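Local coordinates for Low molecular weight phosphotyrosine phosphatase family protein (Streptococcus pyogenes, PDB 5GOT) that probably hydrolyses phosphate esters on tyrosine residues of proteins, as a bacterial member of the low molecular weight protein tyrosine phosphatase family, at residues 23-28 with 135-140; 111-116 with 123-128; 69-74 with 94-99. One frame throughout, in Å; residues are numbered along the deposited sequence.

Interaction 1 (23-28 with 135-140)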
loop_
_atom_site.group_PDB
_atom_site.type_symbol
_atom_site.label_atom_id
_atom_site.label_comp_id
_atom_site.label_asym_id
_atom_site.label_seq_id
_atom_site.Cartn_x
_atom_site.Cartn_y
_atom_site.Cartn_z
ATOM N N LYS A 23 -8.081 2.470 -2.824
ATOM C CA LYS A 23 -9.430 2.720 -2.343
ATOM C C LYS A 23 -10.254 3.514 -3.343
ATOM O O LYS A 23 -11.487 3.436 -3.316
ATOM C CB LYS A 23 -9.385 3.451 -1.002
ATOM C CG LYS A 23 -8.998 2.562 0.163
ATOM C CD LYS A 23 -9.051 3.343 1.462
ATOM C CE LYS A 23 -9.083 2.427 2.671
ATOM N NZ LYS A 23 -8.613 3.115 3.890
ATOM N N SER A 24 -9.605 4.253 -4.242
ATOM C CA SER A 24 -10.344 5.029 -5.222
ATOM C C SER A 24 -10.813 4.195 -6.405
ATOM O O SER A 24 -11.609 4.694 -7.207
ATOM C CB SER A 24 -9.494 6.207 -5.723
ATOM O OG SER A 24 -8.566 5.810 -6.727
ATOM N N ILE A 25 -10.346 2.953 -6.546
ATOM C CA ILE A 25 -10.700 2.134 -7.697
ATOM C C ILE A 25 -11.458 0.869 -7.319
ATOM O O ILE A 25 -11.864 0.123 -8.207
ATOM C CB ILE A 25 -9.465 1.782 -8.555
ATOM C CG1 ILE A 25 -8.455 0.945 -7.771
ATOM C CG2 ILE A 25 -8.810 3.049 -9.110
ATOM C CD1 ILE A 25 -7.414 0.276 -8.664
ATOM N N VAL A 26 -11.689 0.614 -6.031
ATOM C CA VAL A 26 -12.465 -0.551 -5.620
ATOM C C VAL A 26 -13.201 -0.225 -4.323
ATOM O O VAL A 26 -12.696 0.512 -3.471
ATOM C CB VAL A 26 -11.559 -1.801 -5.487
ATOM C CG1 VAL A 26 -10.487 -1.596 -4.441
ATOM C CG2 VAL A 26 -12.382 -3.013 -5.152
ATOM N N SER A 27 -14.407 -0.783 -4.184
ATOM C CA SER A 27 -15.322 -0.414 -3.109
ATOM C C SER A 27 -14.941 -1.072 -1.794
ATOM O O SER A 27 -14.530 -2.235 -1.756
ATOM C CB SER A 27 -16.762 -0.809 -3.447
ATOM O OG SER A 27 -17.303 -0.004 -4.481
ATOM N N SER A 28 -15.116 -0.310 -0.710
ATOM C CA SER A 28 -14.974 -0.807 0.653
ATOM C C SER A 28 -15.785 -2.077 0.916
ATOM O O SER A 28 -15.470 -2.826 1.847
ATOM C CB SER A 28 -15.388 0.313 1.612
ATOM O OG SER A 28 -15.603 -0.173 2.921
ATOM N N ASP A 135 -3.051 -3.239 -11.669
ATOM C CA ASP A 135 -2.622 -4.620 -11.828
ATOM C C ASP A 135 -3.082 -5.484 -10.665
ATOM O O ASP A 135 -3.533 -6.614 -10.877
ATOM C CB ASP A 135 -1.111 -4.686 -11.988
ATOM C CG ASP A 135 -0.650 -4.114 -13.317
ATOM O OD1 ASP A 135 -1.517 -3.740 -14.150
ATOM O OD2 ASP A 135 0.576 -4.057 -13.533
ATOM N N TRP A 136 -2.980 -4.975 -9.430
ATOM C CA TRP A 136 -3.459 -5.744 -8.284
ATOM C C TRP A 136 -4.957 -5.998 -8.373
ATOM O O TRP A 136 -5.431 -7.080 -8.008
ATOM C CB TRP A 136 -3.099 -5.045 -6.968
ATOM C CG TRP A 136 -1.668 -5.304 -6.631
ATOM C CD1 TRP A 136 -0.637 -4.398 -6.625
ATOM C CD2 TRP A 136 -1.087 -6.575 -6.332
ATOM N NE1 TRP A 136 0.546 -5.033 -6.322
ATOM C CE2 TRP A 136 0.292 -6.370 -6.135
ATOM C CE3 TRP A 136 -1.602 -7.874 -6.212
ATOM C CZ2 TRP A 136 1.161 -7.411 -5.817
ATOM C CZ3 TRP A 136 -0.739 -8.903 -5.888
ATOM C CH2 TRP A 136 0.625 -8.670 -5.696
ATOM N N LEU A 137 -5.714 -5.033 -8.891
ATOM C CA LEU A 137 -7.147 -5.241 -9.073
ATOM C C LEU A 137 -7.415 -6.417 -10.006
ATOM O O LEU A 137 -8.230 -7.296 -9.700
ATOM C CB LEU A 137 -7.782 -3.965 -9.619
ATOM C CG LEU A 137 -9.307 -3.894 -9.598
ATOM C CD1 LEU A 137 -9.799 -3.585 -8.194
ATOM C CD2 LEU A 137 -9.807 -2.856 -10.623
ATOM N N SER A 138 -6.735 -6.447 -11.155
ATOM C CA SER A 138 -6.944 -7.527 -12.109
ATOM C C SER A 138 -6.452 -8.852 -11.550
ATOM O O SER A 138 -6.952 -9.916 -11.926
ATOM C CB SER A 138 -6.234 -7.215 -13.421
ATOM O OG SER A 138 -4.862 -7.521 -13.298
ATOM N N ARG A 139 -5.487 -8.801 -10.641
ATOM C CA ARG A 139 -4.976 -10.015 -10.033
ATOM C C ARG A 139 -5.918 -10.547 -8.955
ATOM O O ARG A 139 -6.130 -11.763 -8.852
ATOM C CB ARG A 139 -3.592 -9.729 -9.461
ATOM C CG ARG A 139 -2.838 -10.937 -9.058
ATOM C CD ARG A 139 -1.613 -11.155 -9.937
ATOM N NE ARG A 139 -0.812 -12.178 -9.281
ATOM C CZ ARG A 139 0.371 -11.964 -8.721
ATOM N NH1 ARG A 139 0.938 -10.763 -8.795
ATOM N NH2 ARG A 139 0.996 -12.968 -8.111
ATOM N N LEU A 140 -6.505 -9.655 -8.160
ATOM C CA LEU A 140 -7.264 -10.049 -6.979
ATOM C C LEU A 140 -8.764 -10.181 -7.219
ATOM O O LEU A 140 -9.429 -10.889 -6.458
ATOM C CB LEU A 140 -7.024 -9.042 -5.847
ATOM C CG LEU A 140 -5.565 -8.978 -5.404
ATOM C CD1 LEU A 140 -5.349 -7.820 -4.457
ATOM C CD2 LEU A 140 -5.189 -10.290 -4.738
#
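Leu137 sets its CG opposite the backbone N (chi1 -168°), and the next bond, with chi2 at 77°, carries CD1 out from helix 122-140 to the loop residues Ile25 and Val26. Ile25 answers with a CD1 turned away from its own CA (chi2 165°), an outstretched arm that lies against the base of the leucine, 4.4 Å from Leu137 CB. The two side chains thus overlap, each reaching toward the other's backbone.

Leu137 CD1 makes the contact with the valine. It rests on the branch point, 3.7 Å from Val26 CB, with Val26 CG2 a little farther at 4.0 Å. The carbonyl of the preceding residue also borders this methyl, Ile25 O lying 4.2 Å from Leu137 CD1. The side chains of Val26 and Leu137 run antiparallel, each passing the other's flank. A long, branched leucine suits the helix side because it must span a CA separation of 7.9 Å between Val26 and Leu137, whereas a short beta-branched valine offers a compact surface close to the loop.

Ile25 extends the seam along the same helix to Arg130, Cys133 and Gln134, while Val26 packs inward on Met31 and Ile33 of strand 31-37. On another side of helix 122-140, Trp136 and Leu140 face the sheet. The loop 23-28 closes the beta-alpha-beta crossover from strand 2-8 through helix 14-23 to strand 31-37, and helix 122-140 packs against that loop in the parallel, Rossmann-like phosphatase fold.

Interaction 2 (111-116 with 123-128)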
loop_
_atom_site.group_PDB
_atom_site.type_symbol
_atom_site.label_atom_id
_atom_site.label_comp_id
_atom_site.label_asym_id
_atom_site.label_seq_id
_atom_site.Cartn_x
_atom_site.Cartn_y
_atom_site.Cartn_z
ATOM N N GLY A 111 10.557 -4.979 -10.094
ATOM C CA GLY A 111 11.455 -3.837 -10.203
ATOM C C GLY A 111 11.299 -2.810 -9.092
ATOM O O GLY A 111 12.290 -2.262 -8.592
ATOM N N GLY A 112 10.061 -2.506 -8.722
ATOM C CA GLY A 112 9.772 -1.746 -7.523
ATOM C C GLY A 112 9.239 -0.358 -7.840
ATOM O O GLY A 112 9.091 0.044 -8.994
ATOM N N VAL A 113 8.925 0.361 -6.772
ATOM C CA VAL A 113 8.472 1.746 -6.853
ATOM C C VAL A 113 9.597 2.628 -6.324
ATOM O O VAL A 113 10.005 2.466 -5.166
ATOM C CB VAL A 113 7.176 1.958 -6.058
ATOM C CG1 VAL A 113 6.763 3.402 -6.104
ATOM C CG2 VAL A 113 6.070 1.084 -6.624
ATOM N N PRO A 114 10.149 3.533 -7.132
ATOM C CA PRO A 114 11.208 4.421 -6.636
ATOM C C PRO A 114 10.758 5.140 -5.370
ATOM O O PRO A 114 9.596 5.520 -5.228
ATOM C CB PRO A 114 11.432 5.395 -7.798
ATOM C CG PRO A 114 10.963 4.641 -9.008
ATOM C CD PRO A 114 9.810 3.802 -8.539
ATOM N N ASP A 115 11.676 5.260 -4.435
ATOM C CA ASP A 115 11.423 5.802 -3.113
ATOM C C ASP A 115 11.492 7.323 -3.179
ATOM O O ASP A 115 12.583 7.890 -3.336
ATOM C CB ASP A 115 12.444 5.233 -2.125
ATOM C CG ASP A 115 12.136 5.598 -0.690
ATOM O OD1 ASP A 115 11.179 6.364 -0.445
ATOM O OD2 ASP A 115 12.869 5.123 0.200
ATOM N N PRO A 116 10.360 8.025 -3.069
ATOM C CA PRO A 116 10.404 9.490 -3.174
ATOM C C PRO A 116 10.973 10.156 -1.937
ATOM O O PRO A 116 11.161 11.379 -1.948
ATOM C CB PRO A 116 8.934 9.866 -3.368
ATOM C CG PRO A 116 8.216 8.845 -2.528
ATOM C CD PRO A 116 9.010 7.547 -2.714
ATOM N N GLU A 123 5.258 12.624 -8.428
ATOM C CA GLU A 123 4.523 12.375 -9.665
ATOM C C GLU A 123 4.863 11.005 -10.240
ATOM O O GLU A 123 3.966 10.232 -10.591
ATOM C CB GLU A 123 4.830 13.475 -10.678
ATOM C CG GLU A 123 4.355 13.173 -12.090
ATOM C CD GLU A 123 2.851 13.176 -12.221
ATOM O OE1 GLU A 123 2.172 13.673 -11.304
ATOM O OE2 GLU A 123 2.345 12.683 -13.250
ATOM N N GLU A 124 6.160 10.696 -10.359
ATOM C CA GLU A 124 6.583 9.355 -10.762
ATOM C C GLU A 124 5.981 8.298 -9.847
ATOM O O GLU A 124 5.494 7.260 -10.314
ATOM C CB GLU A 124 8.111 9.247 -10.760
ATOM C CG GLU A 124 8.639 7.825 -11.105
ATOM C CD GLU A 124 10.172 7.722 -11.168
ATOM O OE1 GLU A 124 10.870 8.217 -10.248
ATOM O OE2 GLU A 124 10.687 7.137 -12.147
ATOM N N THR A 125 6.011 8.552 -8.533
ATOM C CA THR A 125 5.436 7.622 -7.564
ATOM C C THR A 125 3.960 7.400 -7.844
ATOM O O THR A 125 3.475 6.259 -7.866
ATOM C CB THR A 125 5.621 8.152 -6.133
ATOM O OG1 THR A 125 7.006 8.424 -5.887
ATOM C CG2 THR A 125 5.117 7.134 -5.108
ATOM N N TYR A 126 3.223 8.488 -8.052
ATOM C CA TYR A 126 1.794 8.362 -8.284
ATOM C C TYR A 126 1.519 7.525 -9.524
ATOM O O TYR A 126 0.691 6.610 -9.491
ATOM C CB TYR A 126 1.147 9.741 -8.410
ATOM C CG TYR A 126 -0.290 9.649 -8.853
ATOM C CD1 TYR A 126 -1.284 9.288 -7.964
ATOM C CD2 TYR A 126 -0.646 9.892 -10.176
ATOM C CE1 TYR A 126 -2.596 9.170 -8.372
ATOM C CE2 TYR A 126 -1.963 9.781 -10.588
ATOM C CZ TYR A 126 -2.928 9.417 -9.679
ATOM O OH TYR A 126 -4.236 9.311 -10.079
ATOM N N GLN A 127 2.209 7.822 -10.630
ATOM C CA GLN A 127 1.943 7.092 -11.870
ATOM C C GLN A 127 2.216 5.601 -11.701
ATOM O O GLN A 127 1.453 4.764 -12.197
ATOM C CB GLN A 127 2.778 7.656 -13.023
ATOM C CG GLN A 127 2.530 9.133 -13.354
ATOM C CD GLN A 127 1.085 9.425 -13.752
ATOM O OE1 GLN A 127 0.349 8.537 -14.197
ATOM N NE2 GLN A 127 0.674 10.678 -13.596
ATOM N N LEU A 128 3.296 5.245 -10.999
ATOM C CA LEU A 128 3.612 3.826 -10.812
ATOM C C LEU A 128 2.676 3.158 -9.815
ATOM O O LEU A 128 2.356 1.968 -9.960
ATOM C CB LEU A 128 5.064 3.676 -10.368
ATOM C CG LEU A 128 5.994 4.137 -11.483
ATOM C CD1 LEU A 128 7.420 4.273 -10.995
ATOM C CD2 LEU A 128 5.901 3.162 -12.650
#
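Thr125 and Pro114 lose the most surface here, with Leu128 and Val113 next. Thr125 divides its two branches: OG1 lies 3.5 Å from Pro116 CB, the threonine crossing the proline at about a right angle, whereas CG2 points to Val113, 4.2 Å from Val113 CG1. With chi1 at -55°, OG1 stands beside the backbone N, where it also hydrogen-bonds to Asp121 O one turn earlier. Threonine suits the place because one branch can bond to the carbonyl of Asp121, just before the helix, while the other packs as a methyl.

These prolines flank Asp115 in the Asp-Pro-Trp sequence of the DP loop, whose aspartate in relatives is the general acid; Asp115 here points away from the helix and N-caps helix 116-119 through OD1.

Pro114 approaches two neighbours on helix 122-140, crossing each at about a right angle. Its CD presses on the leucine tip, with Leu128 CD1 only 3.5 Å from Pro114 CD, tighter than usual for two carbons. Glu124, its chain extended, brings its carboxylate end against the carbons of the same ring, Glu124 CD lying 3.8 Å from Pro114 CG.

Interaction 3 (69-74 with 94-99)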
loop_
_atom_site.group_PDB
_atom_site.type_symbol
_atom_site.label_atom_id
_atom_site.label_comp_id
_atom_site.label_asym_id
_atom_site.label_seq_id
_atom_site.Cartn_x
_atom_site.Cartn_y
_atom_site.Cartn_z
ATOM N N LYS A 69 1.601 3.741 11.109
ATOM C CA LYS A 69 1.326 2.673 12.070
ATOM C C LYS A 69 2.168 1.453 11.709
ATOM O O LYS A 69 2.140 0.995 10.559
ATOM C CB LYS A 69 -0.169 2.317 12.081
ATOM C CG LYS A 69 -0.575 1.224 13.084
ATOM C CD LYS A 69 -2.099 1.060 13.166
ATOM C CE LYS A 69 -2.481 -0.219 13.976
ATOM N NZ LYS A 69 -3.960 -0.332 14.312
ATOM N N GLN A 70 2.946 0.960 12.673
ATOM C CA GLN A 70 3.796 -0.193 12.425
ATOM C C GLN A 70 2.952 -1.461 12.384
ATOM O O GLN A 70 1.981 -1.604 13.137
ATOM C CB GLN A 70 4.883 -0.310 13.494
ATOM C CG GLN A 70 5.907 -1.409 13.209
ATOM C CD GLN A 70 7.069 -1.438 14.196
ATOM O OE1 GLN A 70 6.920 -1.123 15.382
ATOM N NE2 GLN A 70 8.236 -1.831 13.705
ATOM N N ILE A 71 3.304 -2.366 11.464
ATOM C CA ILE A 71 2.561 -3.614 11.306
ATOM C C ILE A 71 2.733 -4.473 12.554
ATOM O O ILE A 71 3.806 -4.498 13.172
ATOM C CB ILE A 71 3.020 -4.341 10.028
ATOM C CG1 ILE A 71 2.085 -5.516 9.713
ATOM C CG2 ILE A 71 4.458 -4.799 10.156
ATOM C CD1 ILE A 71 2.240 -6.069 8.304
ATOM N N THR A 72 1.667 -5.170 12.948
ATOM C CA THR A 72 1.650 -5.942 14.187
ATOM C C THR A 72 1.406 -7.418 13.907
ATOM O O THR A 72 0.984 -7.813 12.819
ATOM C CB THR A 72 0.568 -5.430 15.155
ATOM O OG1 THR A 72 -0.731 -5.661 14.595
ATOM C CG2 THR A 72 0.749 -3.926 15.451
ATOM N N ILE A 73 1.647 -8.239 14.937
ATOM C CA ILE A 73 1.355 -9.667 14.828
ATOM C C ILE A 73 -0.106 -9.876 14.462
ATOM O O ILE A 73 -0.440 -10.749 13.649
ATOM C CB ILE A 73 1.716 -10.398 16.136
ATOM C CG1 ILE A 73 3.228 -10.380 16.359
ATOM C CG2 ILE A 73 1.202 -11.840 16.111
ATOM C CD1 ILE A 73 3.662 -11.106 17.632
ATOM N N THR A 74 -0.998 -9.065 15.035
ATOM C CA THR A 74 -2.404 -9.157 14.659
ATOM C C THR A 74 -2.579 -8.965 13.161
ATOM O O THR A 74 -3.366 -9.674 12.517
ATOM C CB THR A 74 -3.233 -8.112 15.408
ATOM O OG1 THR A 74 -2.719 -7.940 16.737
ATOM C CG2 THR A 74 -4.676 -8.569 15.465
ATOM N N LYS A 94 9.373 -10.256 6.084
ATOM C CA LYS A 94 9.534 -11.686 6.320
ATOM C C LYS A 94 10.340 -11.957 7.589
ATOM O O LYS A 94 9.988 -12.853 8.366
ATOM C CB LYS A 94 10.174 -12.351 5.099
ATOM C CG LYS A 94 9.223 -12.495 3.906
ATOM C CD LYS A 94 9.949 -13.071 2.708
ATOM C CE LYS A 94 9.047 -13.176 1.491
ATOM N NZ LYS A 94 9.815 -13.581 0.295
ATOM N N GLU A 95 11.403 -11.183 7.837
ATOM C CA GLU A 95 12.218 -11.436 9.027
ATOM C C GLU A 95 11.460 -11.079 10.298
ATOM O O GLU A 95 11.448 -11.854 11.262
ATOM C CB GLU A 95 13.543 -10.664 8.979
ATOM C CG GLU A 95 14.226 -10.543 7.621
ATOM C CD GLU A 95 14.647 -11.875 6.998
ATOM O OE1 GLU A 95 14.435 -12.973 7.594
ATOM O OE2 GLU A 95 15.228 -11.847 5.876
ATOM N N MET A 96 10.807 -9.912 10.320
ATOM C CA MET A 96 10.109 -9.503 11.533
ATOM C C MET A 96 8.974 -10.451 11.890
ATOM O O MET A 96 8.585 -10.521 13.062
ATOM C CB MET A 96 9.599 -8.061 11.402
ATOM C CG MET A 96 8.462 -7.839 10.421
ATOM S SD MET A 96 8.135 -6.070 10.200
ATOM C CE MET A 96 7.641 -5.592 11.875
ATOM N N SER A 97 8.455 -11.214 10.924
ATOM C CA SER A 97 7.452 -12.235 11.205
ATOM C C SER A 97 8.029 -13.651 11.222
ATOM O O SER A 97 7.256 -14.616 11.235
ATOM C CB SER A 97 6.308 -12.153 10.188
ATOM O OG SER A 97 6.775 -12.428 8.879
ATOM N N GLN A 98 9.360 -13.796 11.204
ATOM C CA GLN A 98 10.043 -15.104 11.236
ATOM C C GLN A 98 9.491 -16.066 10.191
ATOM O O GLN A 98 9.326 -17.264 10.438
ATOM C CB GLN A 98 9.973 -15.749 12.621
ATOM C CG GLN A 98 10.417 -14.858 13.753
ATOM C CD GLN A 98 9.235 -14.372 14.547
ATOM O OE1 GLN A 98 8.475 -15.178 15.085
ATOM N NE2 GLN A 98 9.052 -13.056 14.609
ATOM N N HIS A 99 9.179 -15.531 9.020
ATOM C CA HIS A 99 8.843 -16.334 7.850
ATOM C C HIS A 99 7.631 -17.229 8.082
ATOM O O HIS A 99 7.466 -18.239 7.392
ATOM C CB HIS A 99 10.051 -17.164 7.412
ATOM C CG HIS A 99 11.190 -16.341 6.893
ATOM N ND1 HIS A 99 11.319 -16.007 5.561
ATOM C CD2 HIS A 99 12.258 -15.799 7.521
ATOM C CE1 HIS A 99 12.418 -15.297 5.391
ATOM N NE2 HIS A 99 13.003 -15.151 6.565
#
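Met96 reaches across to Ile71 from the last turn of helix 87-96, and its side chain can be followed outward. CB points toward the loop 69-72, and chi1 of 70° places CG between the backbone N and the carbonyl carbon. CB and CG serve as the stem, and the touching begins at the thioether. SD passes 3.9 Å from Ile71 CG2. A bend at chi3 (-62°) then folds the terminal methyl over the same branch, with Met96 CE 3.7 Å from Ile71 CG2. CE also borders the backbone, 4.2 Å from Ile71 O, and is likewise 4.2 Å from Gln70 NE2. Gln70 NE2 is hydrogen-bonded to Thr38 O, so the methyl packs beside a group already held.

The unbranched, pliable methionine suits this partly exposed site, since it can curl onto the stiffer, beta-branched isoleucine. Phe76 of helix 73-78 adjoins both Ile71 and Met96.

Beyond Met96 the chain turns sharply. His99 N bonds to Lys94 O and Gln98 N to Glu95 O, each at 2.9 Å, and His99 NE2 donates a hydrogen bond to Glu95 OE1 (2.8 Å), tilted 26° from the ring plane. On the other segment, Thr72 N-caps helix 73-78. The contact therefore joins the loop leading into helix 73-78 to the end of helix 87-96, the latter closed by a Schellman motif with Gln98 in positive phi.

In the fold
Helix 122-140 is common to interactions 1 and 2, whose centres lie 18 Å apart: its early turns meet the DP loop and its last turns the loop after helix 14-23. Interaction 3 sits across the chain's centre from interaction 1, about 24 Å between centres, and as far from interaction 2. In sequence, interactions 3 and 2 follow one another inside the loop closed by interaction 1. Interaction 2 is the one beside the probable active site: Arg14, from the family's phosphate-binding P-loop signature, hydrogen-bonds to Val113 O. Interaction 3 is tied to the same loop by a hydrogen bond between Lys69 N and Asn11 OD1, while its Ile71–Met96 contact lies farther out.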